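Local structure of Pli0006 protein (Listeria innocua, 3OP9) at residues H21-N25 against H26-E30; L32-T36 against R37-Y41. The protein probably binds DNA through a helix-turn-helix domain of the XRE type and so acts as a transcriptional regulator. All coordinates share one frame; numbering follows the deposited sequence.

Contact 1: H21-N25 against H26-E30; sequences HGLKN and HQIAE
Lys24, the N-cap residue of helix 25-32, gives its backbone N-H to the side chain of Gln27, three residues further on. Gln27 OE1 lies 3.0 Å from Lys24 N, and the donor sits in the plane of the amide carbonyl, on a lone pair, with an N-H...O angle of 157°. The Gln27 chain, extended beyond CG, carries its amide back over the start of the helix, where OE1 also brushes Leu23 CA at 3.5 Å. This is one half of a capping box; a lysine at the N-cap has no side-chain acceptor to return the bond. In the first turn Lys24 O accepts Gln27 N at 3.0 Å and Ile28 N, weakly, at 3.4 Å. Regular helical bonding follows with Ala29 N to Asn25 O, 2.8 Å apart. Asn25 turns its side chain the other way, and its OD1 takes a hydrogen bond from Lys18 of the preceding helix. Leu23 CD1 meets Ile28 CG1 at 4.2 Å, the apolar pairing across the cap known as a hydrophobic staple. His26, with chi1 at 79°, brings ND1 to 3.8 Å from Lys24 CB, a van der Waals contact. Two side-chain oxygens are thus satisfied at this helix start, Gln27 OE1 by the backbone N-H of the N-cap residue and Asn25 OD1 by the Lys18 amine.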
ATOM      1  N   HIS A  21      18.468 -16.044   2.799  1.00 37.60           N
ATOM      2  CA  HIS A  21      19.242 -15.370   3.835  1.00 41.75           C
ATOM      3  C   HIS A  21      20.376 -16.227   4.369  1.00 43.37           C
ATOM      4  O   HIS A  21      21.150 -15.766   5.195  1.00 44.54           O
ATOM      5  CB  HIS A  21      18.333 -14.934   4.985  1.00 34.42           C
ATOM      6  CG  HIS A  21      17.510 -13.726   4.667  1.00 29.97           C
ATOM      7  ND1 HIS A  21      17.866 -12.456   5.063  1.00 28.77           N
ATOM      8  CD2 HIS A  21      16.345 -13.594   3.981  1.00 28.19           C
ATOM      9  CE1 HIS A  21      16.960 -11.593   4.638  1.00 29.78           C
ATOM     10  NE2 HIS A  21      16.016 -12.262   4.000  1.00 31.25           N
ATOM     11  N   GLY A  22      20.460 -17.466   3.902  1.00 37.34           N
ATOM     12  CA  GLY A  22      21.473 -18.400   4.345  1.00 46.91           C
ATOM     13  C   GLY A  22      21.341 -18.761   5.806  1.00 46.75           C
ATOM     14  O   GLY A  22      22.342 -19.040   6.466  1.00 41.85           O
ATOM     15  N   LEU A  23      20.112 -18.758   6.318  1.00 40.07           N
ATOM     16  CA  LEU A  23      19.864 -19.099   7.709  1.00 37.07           C
ATOM     17  C   LEU A  23      19.746 -20.599   7.944  1.00 40.10           C
ATOM     18  O   LEU A  23      19.386 -21.379   7.047  1.00 41.46           O
ATOM     19  CB  LEU A  23      18.586 -18.423   8.193  1.00 35.13           C
ATOM     20  CG  LEU A  23      18.664 -16.900   8.206  1.00 33.14           C
ATOM     21  CD1 LEU A  23      17.256 -16.290   8.309  1.00 29.06           C
ATOM     22  CD2 LEU A  23      19.581 -16.438   9.366  1.00 35.65           C
ATOM     23  N   LYS A  24      20.058 -20.992   9.174  1.00 43.62           N
ATOM     24  CA  LYS A  24      19.881 -22.357   9.624  1.00 50.67           C
ATOM     25  C   LYS A  24      18.671 -22.339  10.537  1.00 40.32           C
ATOM     26  O   LYS A  24      18.404 -21.328  11.178  1.00 30.71           O
ATOM     27  CB  LYS A  24      21.106 -22.821  10.406  1.00 72.94           C
ATOM     28  CG  LYS A  24      22.426 -22.626   9.679  1.00101.19           C
ATOM     29  CD  LYS A  24      22.851 -23.882   8.940  1.00128.20           C
ATOM     30  CE  LYS A  24      24.364 -23.980   8.847  1.00148.43           C
ATOM     31  NZ  LYS A  24      24.823 -25.392   8.789  1.00161.91           N
ATOM     32  N   ASN A  25      17.951 -23.449  10.601  1.00 39.33           N
ATOM     33  CA  ASN A  25      16.763 -23.532  11.448  1.00 40.70           C
ATOM     34  C   ASN A  25      17.027 -23.117  12.897  1.00 35.39           C
ATOM     35  O   ASN A  25      16.174 -22.486  13.514  1.00 32.95           O
ATOM     36  CB  ASN A  25      16.169 -24.942  11.428  1.00 37.66           C
ATOM     37  CG  ASN A  25      15.495 -25.268  10.124  1.00 42.93           C
ATOM     38  OD1 ASN A  25      15.317 -24.402   9.270  1.00 39.11           O
ATOM     39  ND2 ASN A  25      15.091 -26.510   9.969  1.00 45.52           N
ATOM     40  N   HIS A  26      18.178 -23.480  13.451  1.00 40.50           N
ATOM     41  CA  HIS A  26      18.452 -23.163  14.860  1.00 45.03           C
ATOM     42  C   HIS A  26      18.598 -21.648  15.099  1.00 40.48           C
ATOM     43  O   HIS A  26      18.313 -21.172  16.199  1.00 40.44           O
ATOM     44  CB  HIS A  26      19.684 -23.920  15.404  1.00 55.50           C
ATOM     45  CG  HIS A  26      20.995 -23.321  14.998  1.00 53.82           C
ATOM     46  ND1 HIS A  26      21.774 -23.842  13.983  1.00 55.99           N
ATOM     47  CD2 HIS A  26      21.666 -22.243  15.466  1.00 52.45           C
ATOM     48  CE1 HIS A  26      22.858 -23.103  13.837  1.00 57.94           C
ATOM     49  NE2 HIS A  26      22.815 -22.122  14.722  1.00 54.40           N
ATOM     50  N   GLN A  27      19.024 -20.905  14.076  1.00 39.65           N
ATOM     51  CA  GLN A  27      19.115 -19.446  14.152  1.00 35.12           C
ATOM     52  C   GLN A  27      17.720 -18.819  14.206  1.00 38.40           C
ATOM     53  O   GLN A  27      17.458 -17.891  14.990  1.00 38.82           O
ATOM     54  CB  GLN A  27      19.885 -18.902  12.951  1.00 35.50           C
ATOM     55  CG  GLN A  27      21.358 -19.324  12.965  1.00 45.76           C
ATOM     56  CD  GLN A  27      22.137 -18.818  11.771  1.00 47.97           C
ATOM     57  OE1 GLN A  27      21.790 -19.099  10.635  1.00 44.32           O
ATOM     58  NE2 GLN A  27      23.215 -18.070  12.031  1.00 56.92           N
ATOM     59  N   ILE A  28      16.813 -19.332  13.386  1.00 30.76           N
ATOM     60  CA  ILE A  28      15.439 -18.864  13.440  1.00 29.30           C
ATOM     61  C   ILE A  28      14.823 -19.279  14.771  1.00 31.98           C
ATOM     62  O   ILE A  28      14.059 -18.512  15.364  1.00 31.33           O
ATOM     63  CB  ILE A  28      14.620 -19.399  12.254  1.00 28.74           C
ATOM     64  CG1 ILE A  28      15.204 -18.837  10.952  1.00 27.92           C
ATOM     65  CG2 ILE A  28      13.135 -19.054  12.403  1.00 30.14           C
ATOM     66  CD1 ILE A  28      14.754 -19.578   9.693  1.00 31.35           C
ATOM     67  N   ALA A  29      15.159 -20.484  15.247  1.00 30.86           N
ATOM     68  CA  ALA A  29      14.589 -20.975  16.502  1.00 33.86           C
ATOM     69  C   ALA A  29      15.006 -20.039  17.626  1.00 39.69           C
ATOM     70  O   ALA A  29      14.208 -19.706  18.507  1.00 37.66           O
ATOM     71  CB  ALA A  29      15.060 -22.410  16.805  1.00 33.19           C
ATOM     72  N   GLU A  30      16.265 -19.618  17.585  1.00 43.17           N
ATOM     73  CA  GLU A  30      16.802 -18.734  18.619  1.00 46.32           C
ATOM     74  C   GLU A  30      16.047 -17.412  18.577  1.00 45.33           C
ATOM     75  O   GLU A  30      15.712 -16.870  19.617  1.00 45.31           O
ATOM     76  CB  GLU A  30      18.317 -18.527  18.443  1.00 53.20           C
ATOM     77  CG  GLU A  30      19.177 -19.556  19.192  1.00 75.42           C
ATOM     78  CD  GLU A  30      20.307 -20.163  18.347  1.00 86.71           C
ATOM     79  OE1 GLU A  30      21.045 -19.405  17.674  1.00 85.30           O
ATOM     80  OE2 GLU A  30      20.460 -21.407  18.362  1.00 90.30           O
TER

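Contact 2: L32-T36 against R37-Y41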
ATOM      1  N   LEU A  32      12.979 -16.858  17.689  1.00 34.70           N
ATOM      2  CA  LEU A  32      11.605 -16.989  18.149  1.00 35.94           C
ATOM      3  C   LEU A  32      11.504 -17.640  19.516  1.00 37.95           C
ATOM      4  O   LEU A  32      10.414 -17.782  20.040  1.00 41.77           O
ATOM      5  CB  LEU A  32      10.792 -17.803  17.169  1.00 29.95           C
ATOM      6  CG  LEU A  32      10.746 -17.269  15.746  1.00 30.96           C
ATOM      7  CD1 LEU A  32       9.987 -18.253  14.904  1.00 28.93           C
ATOM      8  CD2 LEU A  32      10.113 -15.891  15.714  1.00 34.51           C
ATOM      9  N   ASN A  33      12.632 -18.047  20.081  1.00 37.42           N
ATOM     10  CA  ASN A  33      12.621 -18.822  21.321  1.00 39.34           C
ATOM     11  C   ASN A  33      11.718 -20.060  21.241  1.00 44.07           C
ATOM     12  O   ASN A  33      10.826 -20.256  22.071  1.00 48.07           O
ATOM     13  CB  ASN A  33      12.207 -17.928  22.491  1.00 48.31           C
ATOM     14  CG  ASN A  33      13.180 -16.784  22.702  1.00 63.74           C
ATOM     15  OD1 ASN A  33      12.824 -15.613  22.560  1.00 64.69           O
ATOM     16  ND2 ASN A  33      14.430 -17.121  23.002  1.00 72.10           N
ATOM     17  N   VAL A  34      11.958 -20.885  20.225  1.00 38.13           N
ATOM     18  CA  VAL A  34      11.314 -22.183  20.107  1.00 37.69           C
ATOM     19  C   VAL A  34      12.399 -23.227  19.836  1.00 42.38           C
ATOM     20  O   VAL A  34      13.555 -22.881  19.593  1.00 35.87           O
ATOM     21  CB  VAL A  34      10.295 -22.217  18.946  1.00 43.66           C
ATOM     22  CG1 VAL A  34       9.155 -21.218  19.188  1.00 43.03           C
ATOM     23  CG2 VAL A  34      11.002 -21.944  17.598  1.00 31.16           C
ATOM     24  N   GLN A  35      12.014 -24.499  19.849  1.00 40.81           N
ATOM     25  CA  GLN A  35      12.895 -25.579  19.428  1.00 36.51           C
ATOM     26  C   GLN A  35      13.189 -25.496  17.946  1.00 37.93           C
ATOM     27  O   GLN A  35      12.338 -25.063  17.174  1.00 33.38           O
ATOM     28  CB  GLN A  35      12.214 -26.912  19.649  1.00 33.59           C
ATOM     29  CG  GLN A  35      12.025 -27.319  21.081  1.00 40.84           C
ATOM     30  CD  GLN A  35      11.148 -28.548  21.151  1.00 45.43           C
ATOM     31  OE1 GLN A  35      10.944 -29.227  20.145  1.00 44.46           O
ATOM     32  NE2 GLN A  35      10.593 -28.812  22.308  1.00 36.96           N
ATOM     33  N   THR A  36      14.367 -25.977  17.552  1.00 35.74           N
ATOM     34  CA  THR A  36      14.720 -26.090  16.145  1.00 42.73           C
ATOM     35  C   THR A  36      13.722 -27.007  15.427  1.00 40.04           C
ATOM     36  O   THR A  36      13.379 -26.793  14.274  1.00 34.95           O
ATOM     37  CB  THR A  36      16.159 -26.622  15.992  1.00 48.57           C
ATOM     38  OG1 THR A  36      17.078 -25.653  16.520  1.00 46.86           O
ATOM     39  CG2 THR A  36      16.486 -26.892  14.524  1.00 47.54           C
ATOM     40  N   ARG A  37      13.248 -28.033  16.119  1.00 38.73           N
ATOM     41  CA  ARG A  37      12.260 -28.940  15.547  1.00 36.41           C
ATOM     42  C   ARG A  37      10.994 -28.196  15.163  1.00 35.70           C
ATOM     43  O   ARG A  37      10.379 -28.486  14.144  1.00 40.25           O
ATOM     44  CB  ARG A  37      11.919 -30.045  16.557  1.00 38.86           C
ATOM     45  CG  ARG A  37      10.835 -31.000  16.119  1.00 45.38           C
ATOM     46  CD  ARG A  37      10.616 -32.037  17.210  1.00 45.68           C
ATOM     47  NE  ARG A  37      11.814 -32.836  17.416  1.00 40.59           N
ATOM     48  CZ  ARG A  37      11.965 -33.719  18.390  1.00 38.69           C
ATOM     49  NH1 ARG A  37      10.987 -33.905  19.263  1.00 37.23           N
ATOM     50  NH2 ARG A  37      13.096 -34.411  18.492  1.00 41.51           N
ATOM     51  N   THR A  38      10.593 -27.240  15.984  1.00 34.54           N
ATOM     52  CA  THR A  38       9.363 -26.512  15.727  1.00 33.19           C
ATOM     53  C   THR A  38       9.510 -25.690  14.459  1.00 35.37           C
ATOM     54  O   THR A  38       8.568 -25.572  13.687  1.00 34.34           O
ATOM     55  CB  THR A  38       8.996 -25.584  16.895  1.00 38.81           C
ATOM     56  OG1 THR A  38       8.634 -26.389  18.025  1.00 39.81           O
ATOM     57  CG2 THR A  38       7.824 -24.717  16.537  1.00 34.65           C
ATOM     58  N   VAL A  39      10.689 -25.124  14.250  1.00 34.57           N
ATOM     59  CA  VAL A  39      10.950 -24.351  13.028  1.00 34.46           C
ATOM     60  C   VAL A  39      10.913 -25.265  11.790  1.00 36.04           C
ATOM     61  O   VAL A  39      10.419 -24.880  10.731  1.00 36.47           O
ATOM     62  CB  VAL A  39      12.288 -23.646  13.144  1.00 29.93           C
ATOM     63  CG1 VAL A  39      12.748 -23.117  11.748  1.00 37.76           C
ATOM     64  CG2 VAL A  39      12.191 -22.527  14.175  1.00 24.74           C
ATOM     65  N   ALA A  40      11.425 -26.483  11.934  1.00 34.59           N
ATOM     66  CA  ALA A  40      11.323 -27.477  10.869  1.00 39.61           C
ATOM     67  C   ALA A  40       9.868 -27.693  10.509  1.00 40.00           C
ATOM     68  O   ALA A  40       9.519 -27.778   9.329  1.00 41.19           O
ATOM     69  CB  ALA A  40      11.972 -28.820  11.293  1.00 41.82           C
ATOM     70  N   TYR A  41       9.008 -27.794  11.516  1.00 32.29           N
ATOM     71  CA  TYR A  41       7.589 -27.988  11.236  1.00 36.20           C
ATOM     72  C   TYR A  41       6.926 -26.748  10.626  1.00 35.71           C
ATOM     73  O   TYR A  41       5.998 -26.891   9.858  1.00 38.37           O
ATOM     74  CB  TYR A  41       6.834 -28.397  12.476  1.00 35.13           C
ATOM     75  CG  TYR A  41       7.319 -29.715  13.067  1.00 36.62           C
ATOM     76  CD1 TYR A  41       7.857 -30.731  12.259  1.00 41.40           C
ATOM     77  CD2 TYR A  41       7.242 -29.935  14.420  1.00 36.16           C
ATOM     78  CE1 TYR A  41       8.303 -31.942  12.825  1.00 45.01           C
ATOM     79  CE2 TYR A  41       7.676 -31.143  15.002  1.00 41.33           C
ATOM     80  CZ  TYR A  41       8.203 -32.130  14.200  1.00 48.18           C
ATOM     81  OH  TYR A  41       8.629 -33.299  14.795  1.00 59.84           O
TER
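The turn of the helix-turn-helix and the first turn of its second helix, 36-44, meet here, with Val34 and Val39 touching across the helix start. In this family the second helix of the motif is generally the one presented to DNA, so the contact probably shapes the start of a recognition helix. Gln35 holds the N-cap position, and the valines just before it and four residues after it form a hydrophobic staple: Val34 CG2 lies 3.7 Å from Val39 CG2, the two side chains crossing at about a right angle. Val34 reaches its partner with the methyl that sits between its backbone N and carbonyl carbon, its other methyl being at a chi1 of -63°. Thr38 adds to this packing from beside it, its CB 4.2 Å from Val34 CB and 3.4 Å from Gln35 O. Gln35 O is the acceptor for the first turn, taking weak bonds from Thr38 N at 3.0 Å, where the N-H...O angle is only 127°, and from Val39 N at 3.4 Å. A firmer bond follows between Ala40 N and Thr36 O, 3.1 Å apart. Gln35 and Arg37 run alongside each other, pointing the same way. Gln35 OE1 rests 3.8 Å from Arg37 CB, with CD next nearest, and the pair meets through the aliphatic part of the arginine; the amide and guanidinium planes are nearly perpendicular, 88° apart. Lys53 of helix 51-61 packs against Val34. The chemistry implies a partly hydrophobic helix start, in which a weakly bonded cap carbonyl is accompanied by the apolar packing of Val34 with Val39.

Along the chain the two contacts stand in series, neither nested nor crossed. Contact 1 closes the loop that leaves helix 10-21 through a Schellman motif at Gly22 and opens helix 25-32; contact 2 closes the next loop, after another Schellman motif at Asn33, and opens helix 36-44. That second motif itself joins the two contacts, through the probable bond from Val34 N to Ala29 O. Thr36 also packs on Asn25 and His26, its OG1 3.3 Å from His26 CA, and Val39 CG2 lies against Ala29 CA. Together they set the two helices of the helix-turn-helix against each other, and helix 51-61 joins the pair where Leu32 meets Arg56 and Leu57.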